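Local coordinates for protein diaminopimelate decarboxylase (Psychromonas ingrahamii, PDB 4XG1) that probably catalyses the pyridoxal-phosphate-dependent decarboxylation of meso-2,6-diaminopimelate to L-lysine, the last step of the diaminopimelate route to lysine, at residues B[45-59]-B[267-280]. Sequence-based numbering, arbitrary orientation.
With LLP ((2S)-2-amino-6-[[3-hydroxy-2-methyl-5-(phosphonooxymethyl)pyridin-4-yl]methylideneamino]hexanoic acid), chain T.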
ATOM      1  N   PHE B  45     -12.365 -13.500  23.011  1.00 25.75           N
ATOM      2  CA  PHE B  45     -11.819 -14.731  22.462  1.00 25.84           C
ATOM      3  C   PHE B  45     -11.223 -15.667  23.519  1.00 27.35           C
ATOM      4  O   PHE B  45     -11.406 -16.884  23.483  1.00 25.97           O
ATOM      5  CB  PHE B  45     -10.674 -14.429  21.468  1.00 27.12           C
ATOM      6  CG  PHE B  45     -11.107 -14.257  20.027  1.00 26.12           C
ATOM      7  CD1 PHE B  45     -11.355 -15.351  19.260  1.00 27.16           C
ATOM      8  CD2 PHE B  45     -11.231 -12.994  19.455  1.00 24.56           C
ATOM      9  CE1 PHE B  45     -11.757 -15.222  17.948  1.00 26.84           C
ATOM     10  CE2 PHE B  45     -11.645 -12.847  18.149  1.00 26.11           C
ATOM     11  CZ  PHE B  45     -11.905 -13.984  17.388  1.00 27.08           C
ATOM     12  N   ASP B  46     -10.424 -15.103  24.418  1.00 28.58           N
ATOM     13  CA  ASP B  46      -9.681 -15.896  25.377  1.00 27.62           C
ATOM     14  C   ASP B  46     -10.606 -16.574  26.389  1.00 27.13           C
ATOM     15  O   ASP B  46     -10.526 -17.778  26.610  1.00 24.26           O
ATOM     16  CB  ASP B  46      -8.709 -15.014  26.115  1.00 28.13           C
ATOM     17  CG  ASP B  46      -7.782 -15.797  27.007  1.00 27.39           C
ATOM     18  OD1 ASP B  46      -7.047 -16.666  26.478  1.00 22.18           O
ATOM     19  OD2 ASP B  46      -7.787 -15.489  28.233  1.00 29.75           O
ATOM     20  N   SER B  47     -11.506 -15.801  26.970  1.00 28.69           N
ATOM     21  CA  SER B  47     -12.454 -16.325  27.945  1.00 31.67           C
ATOM     22  C   SER B  47     -13.238 -17.458  27.311  1.00 33.79           C
ATOM     23  O   SER B  47     -13.215 -18.596  27.815  1.00 35.43           O
ATOM     24  CB  SER B  47     -13.425 -15.239  28.412  1.00 32.28           C
ATOM     25  OG  SER B  47     -12.729 -14.270  29.146  1.00 33.48           O
ATOM     26  N   ALA B  48     -13.887 -17.158  26.184  1.00 30.69           N
ATOM     27  CA  ALA B  48     -14.748 -18.107  25.521  1.00 28.98           C
ATOM     28  C   ALA B  48     -14.075 -19.448  25.293  1.00 29.78           C
ATOM     29  O   ALA B  48     -14.750 -20.468  25.268  1.00 30.02           O
ATOM     30  CB  ALA B  48     -15.260 -17.537  24.228  1.00 30.94           C
ATOM     31  N   ALA B  49     -12.755 -19.470  25.160  1.00 31.93           N
ATOM     32  CA  ALA B  49     -12.052 -20.734  25.055  1.00 33.57           C
ATOM     33  C   ALA B  49     -11.879 -21.426  26.420  1.00 41.00           C
ATOM     34  O   ALA B  49     -11.715 -22.660  26.491  1.00 44.55           O
ATOM     35  CB  ALA B  49     -10.713 -20.535  24.399  1.00 34.62           C
ATOM     36  N   GLY B  50     -11.882 -20.631  27.496  1.00 44.00           N
ATOM     37  CA  GLY B  50     -12.086 -21.141  28.855  1.00 44.73           C
ATOM     38  C   GLY B  50     -11.138 -22.240  29.216  1.00 42.98           C
ATOM     39  O   GLY B  50      -9.941 -22.120  28.978  1.00 40.52           O
ATOM     40  N   LYS B  51     -11.681 -23.340  29.735  1.00 44.66           N
ATOM     41  CA  LYS B  51     -10.842 -24.437  30.253  1.00 49.70           C
ATOM     42  C   LYS B  51     -10.113 -25.250  29.196  1.00 43.31           C
ATOM     43  O   LYS B  51      -9.161 -25.940  29.520  1.00 41.67           O
ATOM     44  CB  LYS B  51     -11.671 -25.385  31.104  1.00 56.73           C
ATOM     45  CG  LYS B  51     -12.282 -24.722  32.349  1.00 62.01           C
ATOM     46  CD  LYS B  51     -11.278 -24.738  33.506  1.00 67.58           C
ATOM     47  CE  LYS B  51     -11.890 -24.464  34.884  1.00 70.45           C
ATOM     48  NZ  LYS B  51     -12.876 -25.499  35.340  1.00 68.74           N
ATOM     49  N   HIS B  52     -10.546 -25.189  27.940  1.00 39.19           N
ATOM     50  CA  HIS B  52      -9.860 -25.961  26.923  1.00 36.31           C
ATOM     51  C   HIS B  52      -8.459 -25.398  26.657  1.00 35.52           C
ATOM     52  O   HIS B  52      -8.302 -24.216  26.406  1.00 35.67           O
ATOM     53  CB  HIS B  52     -10.674 -26.027  25.610  1.00 36.19           C
ATOM     54  CG  HIS B  52     -10.141 -27.021  24.637  1.00 32.66           C
ATOM     55  ND1 HIS B  52     -10.685 -28.269  24.478  1.00 32.59           N
ATOM     56  CD2 HIS B  52      -9.042 -26.984  23.846  1.00 32.63           C
ATOM     57  CE1 HIS B  52      -9.948 -28.958  23.628  1.00 32.94           C
ATOM     58  NE2 HIS B  52      -8.948 -28.199  23.220  1.00 30.63           N
ATOM     59  N   PRO B  53      -7.429 -26.242  26.703  1.00 36.69           N
ATOM     60  CA  PRO B  53      -6.063 -25.783  26.397  1.00 40.09           C
ATOM     61  C   PRO B  53      -5.962 -25.019  25.078  1.00 44.15           C
ATOM     62  O   PRO B  53      -6.145 -25.595  24.001  1.00 49.48           O
ATOM     63  CB  PRO B  53      -5.237 -27.077  26.312  1.00 39.29           C
ATOM     64  CG  PRO B  53      -6.062 -28.117  26.958  1.00 40.36           C
ATOM     65  CD  PRO B  53      -7.503 -27.687  26.916  1.00 38.55           C
ATOM     66  N   HIS B  54      -5.648 -23.733  25.175  1.00 46.29           N
ATOM     67  CA  HIS B  54      -5.600 -22.863  24.019  1.00 43.28           C
ATOM     68  C   HIS B  54      -4.520 -21.814  24.089  1.00 43.22           C
ATOM     69  O   HIS B  54      -4.002 -21.480  25.159  1.00 45.24           O
ATOM     70  CB  HIS B  54      -6.920 -22.159  23.880  1.00 45.49           C
ATOM     71  CG  HIS B  54      -7.160 -21.131  24.931  1.00 48.85           C
ATOM     72  ND1 HIS B  54      -7.403 -21.453  26.243  1.00 50.77           N
ATOM     73  CD2 HIS B  54      -7.207 -19.782  24.861  1.00 52.67           C
ATOM     74  CE1 HIS B  54      -7.580 -20.345  26.939  1.00 56.35           C
ATOM     75  NE2 HIS B  54      -7.484 -19.315  26.119  1.00 52.76           N
ATOM     76  N   LEU B  55      -4.163 -21.306  22.911  1.00 40.31           N
ATOM     77  CA  LEU B  55      -3.413 -20.069  22.816  1.00 33.90           C
ATOM     78  C   LEU B  55      -4.029 -19.129  21.784  1.00 30.97           C
ATOM     79  O   LEU B  55      -4.402 -19.538  20.690  1.00 28.89           O
ATOM     80  CB  LEU B  55      -1.955 -20.346  22.487  1.00 31.31           C
ATOM     81  CG  LEU B  55      -1.073 -19.111  22.440  1.00 29.34           C
ATOM     82  CD1 LEU B  55      -1.082 -18.381  23.767  1.00 30.32           C
ATOM     83  CD2 LEU B  55       0.334 -19.501  22.064  1.00 28.23           C
ATOM     84  N   ILE B  56      -4.130 -17.867  22.157  1.00 28.08           N
ATOM     85  CA  ILE B  56      -4.527 -16.847  21.214  1.00 25.82           C
ATOM     86  C   ILE B  56      -3.335 -16.095  20.693  1.00 25.15           C
ATOM     87  O   ILE B  56      -2.679 -15.338  21.411  1.00 29.40           O
ATOM     88  CB  ILE B  56      -5.563 -15.956  21.827  1.00 25.00           C
ATOM     89  CG1 ILE B  56      -6.718 -16.874  22.159  1.00 25.90           C
ATOM     90  CG2 ILE B  56      -5.913 -14.829  20.873  1.00 23.53           C
ATOM     91  CD1 ILE B  56      -8.013 -16.170  22.407  1.00 28.95           C
ATOM     92  N   CYS B  57      -3.023 -16.393  19.435  1.00 23.04           N
ATOM     93  CA  CYS B  57      -1.904 -15.814  18.713  1.00 20.10           C
ATOM     94  C   CYS B  57      -2.375 -14.653  17.816  1.00 17.70           C
ATOM     95  O   CYS B  57      -2.662 -14.846  16.664  1.00 16.89           O
ATOM     96  CB  CYS B  57      -1.266 -16.866  17.855  1.00 18.88           C
ATOM     97  SG  CYS B  57      -0.431 -18.065  18.850  1.00 17.60           S
ATOM     98  N   TYR B  58      -2.470 -13.461  18.381  1.00 14.47           N
ATOM     99  CA  TYR B  58      -2.883 -12.294  17.627  1.00 12.52           C
ATOM    100  C   TYR B  58      -2.129 -12.179  16.340  1.00 11.23           C
ATOM    101  O   TYR B  58      -0.896 -12.372  16.295  1.00 11.56           O
ATOM    102  CB  TYR B  58      -2.692 -11.038  18.443  1.00 11.90           C
ATOM    103  CG  TYR B  58      -2.869  -9.797  17.628  1.00 11.31           C
ATOM    104  CD1 TYR B  58      -4.082  -9.485  17.051  1.00 10.81           C
ATOM    105  CD2 TYR B  58      -1.814  -8.907  17.469  1.00 11.21           C
ATOM    106  CE1 TYR B  58      -4.250  -8.298  16.334  1.00 10.83           C
ATOM    107  CE2 TYR B  58      -1.967  -7.741  16.740  1.00 10.99           C
ATOM    108  CZ  TYR B  58      -3.181  -7.444  16.178  1.00 10.53           C
ATOM    109  OH  TYR B  58      -3.283  -6.300  15.489  1.00 10.23           O
ATOM    110  N   ALA B  59      -2.861 -11.873  15.281  1.00  9.91           N
ATOM    111  CA  ALA B  59      -2.263 -11.753  13.949  1.00  9.30           C
ATOM    112  C   ALA B  59      -1.685 -10.330  13.754  1.00  8.95           C
ATOM    113  O   ALA B  59      -2.392  -9.372  13.480  1.00  8.15           O
ATOM    114  CB  ALA B  59      -3.302 -12.054  12.895  1.00  9.22           C
ATOM    115  N   ARG B 267     -11.841 -34.122  23.653  1.00 47.80           N
ATOM    116  CA  ARG B 267     -10.379 -34.107  23.369  1.00 46.93           C
ATOM    117  C   ARG B 267      -9.614 -33.117  24.239  1.00 41.94           C
ATOM    118  O   ARG B 267     -10.167 -32.155  24.763  1.00 35.25           O
ATOM    119  CB  ARG B 267     -10.078 -33.739  21.910  1.00 48.18           C
ATOM    120  CG  ARG B 267     -10.106 -34.890  20.940  1.00 45.39           C
ATOM    121  CD  ARG B 267     -10.198 -34.324  19.539  1.00 43.43           C
ATOM    122  NE  ARG B 267      -9.702 -35.239  18.526  1.00 39.94           N
ATOM    123  CZ  ARG B 267     -10.436 -35.804  17.580  1.00 35.48           C
ATOM    124  NH1 ARG B 267     -11.748 -35.551  17.491  1.00 32.74           N
ATOM    125  NH2 ARG B 267      -9.838 -36.629  16.719  1.00 33.39           N
ATOM    126  N   SER B 268      -8.318 -33.364  24.364  1.00 41.58           N
ATOM    127  CA  SER B 268      -7.458 -32.471  25.124  1.00 42.99           C
ATOM    128  C   SER B 268      -6.453 -31.739  24.204  1.00 39.93           C
ATOM    129  O   SER B 268      -5.519 -31.113  24.685  1.00 36.92           O
ATOM    130  CB  SER B 268      -6.754 -33.255  26.238  1.00 40.14           C
ATOM    131  OG  SER B 268      -5.614 -33.938  25.765  1.00 35.89           O
ATOM    132  N   LEU B 269      -6.664 -31.831  22.891  1.00 40.79           N
ATOM    133  CA  LEU B 269      -5.763 -31.234  21.893  1.00 37.54           C
ATOM    134  C   LEU B 269      -5.777 -29.724  22.001  1.00 34.59           C
ATOM    135  O   LEU B 269      -6.845 -29.100  22.090  1.00 30.16           O
ATOM    136  CB  LEU B 269      -6.159 -31.626  20.483  1.00 35.60           C
ATOM    137  CG  LEU B 269      -5.089 -31.277  19.439  1.00 34.11           C
ATOM    138  CD1 LEU B 269      -3.796 -32.047  19.625  1.00 36.95           C
ATOM    139  CD2 LEU B 269      -5.615 -31.532  18.051  1.00 32.87           C
ATOM    140  N   LYS B 270      -4.585 -29.147  21.959  1.00 33.34           N
ATOM    141  CA  LYS B 270      -4.454 -27.725  22.182  1.00 34.58           C
ATOM    142  C   LYS B 270      -4.878 -26.951  20.947  1.00 30.03           C
ATOM    143  O   LYS B 270      -4.381 -27.201  19.854  1.00 27.92           O
ATOM    144  CB  LYS B 270      -3.008 -27.362  22.511  1.00 38.56           C
ATOM    145  CG  LYS B 270      -2.886 -25.979  23.125  1.00 43.54           C
ATOM    146  CD  LYS B 270      -1.443 -25.568  23.282  1.00 45.89           C
ATOM    147  CE  LYS B 270      -1.305 -24.403  24.219  1.00 51.10           C
ATOM    148  NZ  LYS B 270       0.103 -23.948  24.279  1.00 58.04           N
ATOM    149  N   LEU B 271      -5.758 -25.988  21.147  1.00 27.94           N
ATOM    150  CA  LEU B 271      -6.231 -25.166  20.044  1.00 28.80           C
ATOM    151  C   LEU B 271      -5.560 -23.781  19.967  1.00 25.52           C
ATOM    152  O   LEU B 271      -5.576 -23.014  20.934  1.00 23.33           O
ATOM    153  CB  LEU B 271      -7.736 -24.969  20.150  1.00 30.68           C
ATOM    154  CG  LEU B 271      -8.606 -26.190  19.891  1.00 28.79           C
ATOM    155  CD1 LEU B 271     -10.044 -25.778  20.094  1.00 29.26           C
ATOM    156  CD2 LEU B 271      -8.375 -26.774  18.511  1.00 29.12           C
ATOM    157  N   ILE B 272      -4.960 -23.496  18.817  1.00 23.30           N
ATOM    158  CA  ILE B 272      -4.393 -22.199  18.554  1.00 22.79           C
ATOM    159  C   ILE B 272      -5.272 -21.437  17.588  1.00 22.72           C
ATOM    160  O   ILE B 272      -5.702 -21.968  16.570  1.00 23.84           O
ATOM    161  CB  ILE B 272      -2.952 -22.319  18.035  1.00 23.30           C
ATOM    162  CG1 ILE B 272      -2.049 -22.817  19.168  1.00 23.31           C
ATOM    163  CG2 ILE B 272      -2.444 -20.961  17.548  1.00 23.01           C
ATOM    164  CD1 ILE B 272      -0.653 -23.187  18.743  1.00 24.22           C
ATOM    165  N   PHE B 273      -5.541 -20.187  17.926  1.00 24.29           N
ATOM    166  CA  PHE B 273      -6.284 -19.254  17.078  1.00 24.96           C
ATOM    167  C   PHE B 273      -5.462 -18.020  16.731  1.00 22.34           C
ATOM    168  O   PHE B 273      -4.709 -17.495  17.548  1.00 21.13           O
ATOM    169  CB  PHE B 273      -7.526 -18.765  17.803  1.00 28.19           C
ATOM    170  CG  PHE B 273      -8.393 -19.857  18.280  1.00 33.39           C
ATOM    171  CD1 PHE B 273      -8.155 -20.476  19.498  1.00 35.51           C
ATOM    172  CD2 PHE B 273      -9.470 -20.275  17.512  1.00 39.02           C
ATOM    173  CE1 PHE B 273      -8.966 -21.493  19.940  1.00 37.13           C
ATOM    174  CE2 PHE B 273     -10.290 -21.295  17.959  1.00 38.36           C
ATOM    175  CZ  PHE B 273     -10.029 -21.903  19.169  1.00 39.17           C
ATOM    176  N   GLU B 274      -5.671 -17.521  15.516  1.00 20.98           N
ATOM    177  CA  GLU B 274      -4.871 -16.428  14.967  1.00 17.79           C
ATOM    178  C   GLU B 274      -5.716 -15.257  14.526  1.00 15.04           C
ATOM    179  O   GLU B 274      -5.579 -14.789  13.426  1.00 14.25           O
ATOM    180  CB  GLU B 274      -4.078 -16.945  13.783  1.00 18.40           C
ATOM    181  CG  GLU B 274      -3.076 -18.041  14.077  1.00 19.10           C
ATOM    182  CD  GLU B 274      -2.403 -18.555  12.823  1.00 20.51           C
ATOM    183  OE1 GLU B 274      -2.917 -18.318  11.707  1.00 23.16           O
ATOM    184  OE2 GLU B 274      -1.343 -19.188  12.912  1.00 21.68           O
ATOM    185  N   PRO B 275      -6.638 -14.791  15.375  1.00 13.13           N
ATOM    186  CA  PRO B 275      -7.464 -13.713  14.887  1.00 12.47           C
ATOM    187  C   PRO B 275      -6.700 -12.368  14.712  1.00 12.07           C
ATOM    188  O   PRO B 275      -5.851 -12.029  15.521  1.00 11.17           O
ATOM    189  CB  PRO B 275      -8.520 -13.576  15.991  1.00 12.26           C
ATOM    190  CG  PRO B 275      -7.791 -13.973  17.218  1.00 12.27           C
ATOM    191  CD  PRO B 275      -6.927 -15.102  16.782  1.00 12.82           C
ATOM    192  N   GLY B 276      -7.097 -11.583  13.716  1.00 11.70           N
ATOM    193  CA  GLY B 276      -6.588 -10.217  13.539  1.00 11.09           C
ATOM    194  C   GLY B 276      -7.694  -9.192  13.482  1.00 10.55           C
ATOM    195  O   GLY B 276      -7.942  -8.455  14.452  1.00 10.32           O
ATOM    196  N   ARG B 277      -8.403  -9.198  12.360  1.00 10.03           N
ATOM    197  CA  ARG B 277      -9.527  -8.292  12.146  1.00  9.88           C
ATOM    198  C   ARG B 277     -10.534  -8.254  13.303  1.00 10.68           C
ATOM    199  O   ARG B 277     -10.948  -7.194  13.730  1.00 10.19           O
ATOM    200  CB  ARG B 277     -10.238  -8.671  10.860  1.00  9.33           C
ATOM    201  CG  ARG B 277     -11.296  -7.695  10.408  1.00  8.97           C
ATOM    202  CD  ARG B 277     -12.132  -8.196   9.233  1.00  8.88           C
ATOM    203  NE  ARG B 277     -11.402  -8.918   8.222  1.00  8.49           N
ATOM    204  CZ  ARG B 277     -10.812  -8.406   7.146  1.00  8.59           C
ATOM    205  NH1 ARG B 277     -10.796  -7.118   6.873  1.00  8.35           N
ATOM    206  NH2 ARG B 277     -10.170  -9.237   6.329  1.00  8.83           N
ATOM    207  N   ALA B 278     -10.930  -9.424  13.799  1.00 12.49           N
ATOM    208  CA  ALA B 278     -11.985  -9.517  14.806  1.00 13.81           C
ATOM    209  C   ALA B 278     -11.568  -8.823  16.088  1.00 14.68           C
ATOM    210  O   ALA B 278     -12.397  -8.247  16.799  1.00 13.61           O
ATOM    211  CB  ALA B 278     -12.310 -10.953  15.086  1.00 14.35           C
ATOM    212  N   ILE B 279     -10.268  -8.800  16.343  1.00 15.85           N
ATOM    213  CA  ILE B 279      -9.774  -8.038  17.485  1.00 17.28           C
ATOM    214  C   ILE B 279      -9.647  -6.552  17.210  1.00 16.14           C
ATOM    215  O   ILE B 279     -10.040  -5.743  18.029  1.00 20.55           O
ATOM    216  CB  ILE B 279      -8.457  -8.606  18.007  1.00 18.43           C
ATOM    217  CG1 ILE B 279      -8.726  -9.977  18.605  1.00 16.92           C
ATOM    218  CG2 ILE B 279      -7.847  -7.682  19.057  1.00 19.63           C
ATOM    219  CD1 ILE B 279      -7.471 -10.724  18.971  1.00 16.63           C
ATOM    220  N   MET B 280      -9.112  -6.165  16.071  1.00 15.56           N
ATOM    221  CA  MET B 280      -8.706  -4.744  15.878  1.00 13.99           C
ATOM    222  C   MET B 280      -9.609  -3.884  15.037  1.00 12.88           C
ATOM    223  O   MET B 280      -9.590  -2.667  15.195  1.00 12.01           O
ATOM    224  CB  MET B 280      -7.315  -4.690  15.273  1.00 13.42           C
ATOM    225  CG  MET B 280      -6.222  -5.169  16.200  1.00 13.23           C
ATOM    226  SD  MET B 280      -6.031  -4.179  17.678  1.00 13.06           S
ATOM    227  CE  MET B 280      -6.069  -2.495  17.060  1.00 12.38           C
TER
HETATM  228  N1  LLP T 508      -3.459 -16.153   9.897  1.00  9.41           N
HETATM  229  C2  LLP T 508      -2.988 -16.182   8.645  1.00  9.06           C
HETATM  230  C2' LLP T 508      -2.067 -17.302   8.232  1.00  9.02           C
HETATM  231  C3  LLP T 508      -3.378 -15.091   7.732  1.00  9.09           C
HETATM  232  O3  LLP T 508      -2.952 -15.090   6.448  1.00  9.55           O
HETATM  233  C4  LLP T 508      -4.278 -14.037   8.212  1.00  8.87           C
HETATM  234  C4' LLP T 508      -4.759 -12.910   7.354  1.00  9.12           C
HETATM  235  C5  LLP T 508      -4.732 -14.118   9.616  1.00  8.42           C
HETATM  236  C6  LLP T 508      -4.271 -15.177  10.386  1.00  9.07           C
HETATM  237  C5' LLP T 508      -5.637 -13.091  10.239  1.00  7.86           C
HETATM  238  OP4 LLP T 508      -6.853 -12.993   9.610  1.00  7.19           O
HETATM  239  P   LLP T 508      -8.036 -12.038  10.115  1.00  7.64           P
HETATM  240  OP1 LLP T 508      -7.349 -10.701  10.355  1.00  7.01           O
HETATM  241  OP2 LLP T 508      -9.162 -12.103   9.057  1.00  6.90           O
HETATM  242  OP3 LLP T 508      -8.699 -12.710  11.333  1.00  7.61           O
HETATM  243  N   LLP T 508      -5.592  -6.778   3.761  1.00  8.90           N
HETATM  244  CA  LLP T 508      -6.909  -7.531   3.860  1.00  9.03           C
HETATM  245  CB  LLP T 508      -6.862  -8.581   4.965  1.00  9.14           C
HETATM  246  CG  LLP T 508      -6.523  -9.995   4.534  1.00  9.21           C
HETATM  247  CD  LLP T 508      -5.454 -10.622   5.400  1.00  9.07           C
HETATM  248  CE  LLP T 508      -5.305 -12.118   5.064  1.00  9.33           C
HETATM  249  NZ  LLP T 508      -4.452 -12.948   5.938  1.00  9.17           N
HETATM  250  C   LLP T 508      -7.996  -6.552   4.235  1.00  8.89           C
HETATM  251  O   LLP T 508      -7.744  -5.390   4.504  1.00  8.30           O
HETATM  252  OXT LLP T 508      -9.170  -6.875   4.305  1.00  9.16           O
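P275 points CG at the centre of one face of the F45 ring, 4.0 Å from the ring centroid and almost on its normal (6° off), a CH-pi contact. A278 CB meets the edge of the same ring in its plane, and CG1 of I279 comes in obliquely, so the end of helix 35-49 rests on the turn that starts helix 277-280. Strands 54-59 and 270-273 run parallel, 12° apart, closing the TIM barrel between its first and last strands. Backbone bonds from L271 N to P53 O, L55 N to L271 O, F273 N to L55 O and C57 N to F273 O join them, and A59 N to P275 O extends the pairing beyond the end of strand 270-273. H54, I56, L271 and F273 face the helices; L55 and I272 lie on the other face. At the N-terminal end of the strands, H52 swings CG anti to its backbone N (chi1 -169°), bringing NE2 to L269 O at 2.6 Å, near the imidazole plane. The H54 imidazole is fixed at both nitrogens: ND1 binds H52 O, while NE2 reaches D46 OD1 (2.7 Å) from above the carboxylate plane; A49 CB covers one face. At the C-terminal end, M280 crosses Y58 at about a right angle, its CG 3.7 Å from Y58 CE1 and its sulfur oblique to the ring, while Y58 OH bonds to N63 O. The chemistry gathers there: G276 N and R277 N, at the start of helix 277-280, bond to LLP OP3 and OP1, E274 OE1 lies 2.9 Å from LLP N1, and the R277 guanidinium grips OXT. The E274 carboxylate beside N1 would be expected to favour a protonated pyridine, consistent with the cofactor ring acting as electron sink, as in pyridoxal-phosphate decarboxylases.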